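Local coordinates for uncharacterized protein (Mycobacterium tuberculosis CAS/NITR204, PDB 5VYQ) that probably transfers a formyl group from a folate cofactor to the amino group of dTDP-4-amino-4,6-dideoxyglucose, a nucleotide-linked sugar, at residues A90-I93 and D94-C98. Sequence-based numbering, arbitrary orientation.
Sequences AALI and DGVRC
Leu92 and Val96 lie side by side where the helix runs out, their branches pointing the same way, with CD1 of Leu92 3.7 Å from CG1 of Val96. With CG anti to the backbone N (chi1 176°), Leu92 lays CD1 along Val96 and also brings CG to 4.0 Å from SG of Cys98, touching both the turn and the strand that follows. Val65, Val69 and Ile72 of helix 65-75 also pack on Leu92. Cys98 points back at the helix end: its SG sits 4.2 Å from CG2 of Ile93, and Phe88 and Ile132 pack against both residues. Here helix 90-95 hands over to strand 97-102 within the beta-alpha-beta unit that starts at strand 78-82, part of the formyltransferase domain with its mixed, mainly parallel sheet. At the handover the carbonyl of Leu92 accepts a bond from Gly95 N (3.1 Å) and a weak one from Val96 N. Just before it, Asp94 N bonds to Ala90 O (2.8 Å). A chi1 of -62° sets CG of Asp94 beside its own backbone N, and the carboxylate thereby turns its flat face to Ala90 O, with CG 2.9 Å from that oxygen; OD1 and OD2, acceptors like Ala90 O, make no bond to it. OD2 lies 3.8 Å from Ala90 CB. Ile93 crosses Asp94 at a slant, its CG1 3.7 Å from Asp94 OD1. A water bridges the turn, donating to Ile93 O and accepting from Cys98 N, while the Ile93 side chain approaches the bound folinic acid.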
loop_
_atom_site.group_PDB
_atom_site.type_symbol
_atom_site.label_atom_id
_atom_site.label_comp_id
_atom_site.label_asym_id
_atom_site.label_seq_id
_atom_site.Cartn_x
_atom_site.Cartn_y
_atom_site.Cartn_z
ATOM N N ALA A 90 29.349 -11.052 -29.125
ATOM C CA ALA A 90 30.799 -10.970 -29.094
ATOM C C ALA A 90 31.344 -10.128 -30.248
ATOM O O ALA A 90 32.209 -9.287 -30.036
ATOM C CB ALA A 90 31.413 -12.378 -29.107
ATOM N N ALA A 91 30.850 -10.318 -31.472
ATOM C CA ALA A 91 31.455 -9.608 -32.602
ATOM C C ALA A 91 31.313 -8.080 -32.477
ATOM O O ALA A 91 32.144 -7.321 -32.979
ATOM C CB ALA A 91 30.892 -10.077 -33.933
ATOM N N LEU A 92 30.263 -7.632 -31.807
ATOM C CA LEU A 92 30.037 -6.222 -31.637
ATOM C C LEU A 92 30.965 -5.720 -30.551
ATOM O O LEU A 92 31.731 -4.802 -30.798
ATOM C CB LEU A 92 28.587 -5.924 -31.261
ATOM C CG LEU A 92 28.266 -4.456 -30.973
ATOM C CD1 LEU A 92 28.593 -3.586 -32.178
ATOM C CD2 LEU A 92 26.795 -4.299 -30.618
ATOM N N ILE A 93 30.949 -6.370 -29.383
ATOM C CA ILE A 93 31.749 -5.887 -28.277
ATOM C C ILE A 93 33.255 -6.019 -28.537
ATOM O O ILE A 93 34.036 -5.209 -28.045
ATOM C CB ILE A 93 31.356 -6.514 -26.952
ATOM C CG1 ILE A 93 31.548 -7.996 -26.953
ATOM C CG2 ILE A 93 29.911 -6.156 -26.581
ATOM C CD1 ILE A 93 31.436 -8.588 -25.552
ATOM N N ASP A 94 33.610 -6.988 -29.354
ATOM C CA ASP A 94 35.000 -7.243 -29.687
ATOM C C ASP A 94 35.493 -6.318 -30.792
ATOM O O ASP A 94 36.742 -6.178 -30.924
ATOM C CB ASP A 94 35.250 -8.687 -30.155
ATOM C CG ASP A 94 34.932 -9.772 -29.126
ATOM O OD1 ASP A 94 34.801 -9.485 -27.904
ATOM O OD2 ASP A 94 34.888 -10.941 -29.562
ATOM N N GLY A 95 34.569 -5.707 -31.557
ATOM C CA GLY A 95 34.951 -4.934 -32.752
ATOM C C GLY A 95 34.806 -3.430 -32.650
ATOM O O GLY A 95 35.255 -2.671 -33.541
ATOM N N VAL A 96 34.187 -2.953 -31.572
ATOM C CA VAL A 96 34.079 -1.515 -31.342
ATOM C C VAL A 96 33.954 -1.278 -29.833
ATOM O O VAL A 96 33.383 -2.135 -29.149
ATOM C CB VAL A 96 32.925 -0.878 -32.119
ATOM C CG1 VAL A 96 31.576 -1.476 -31.688
ATOM C CG2 VAL A 96 33.013 0.657 -32.031
ATOM N N ARG A 97 34.460 -0.145 -29.356
ATOM C CA ARG A 97 34.327 0.173 -27.918
ATOM C C ARG A 97 32.857 0.331 -27.574
ATOM O O ARG A 97 32.151 1.125 -28.182
ATOM C CB ARG A 97 35.105 1.448 -27.585
ATOM C CG ARG A 97 35.216 1.694 -26.075
ATOM C CD ARG A 97 36.317 2.692 -25.765
ATOM N NE ARG A 97 36.172 3.952 -26.507
ATOM C CZ ARG A 97 35.566 5.042 -26.062
ATOM N NH1 ARG A 97 35.446 6.103 -26.837
ATOM N NH2 ARG A 97 35.067 5.097 -24.840
ATOM N N CYS A 98 32.381 -0.454 -26.599
ATOM C CA CYS A 98 30.996 -0.400 -26.197
ATOM C C CYS A 98 30.972 -0.073 -24.704
ATOM O O CYS A 98 31.753 -0.630 -23.912
ATOM C CB CYS A 98 30.277 -1.741 -26.412
ATOM S SG CYS A 98 30.117 -2.258 -28.145
HETATM O O HOH W 1 33.429 -3.367 -25.780
#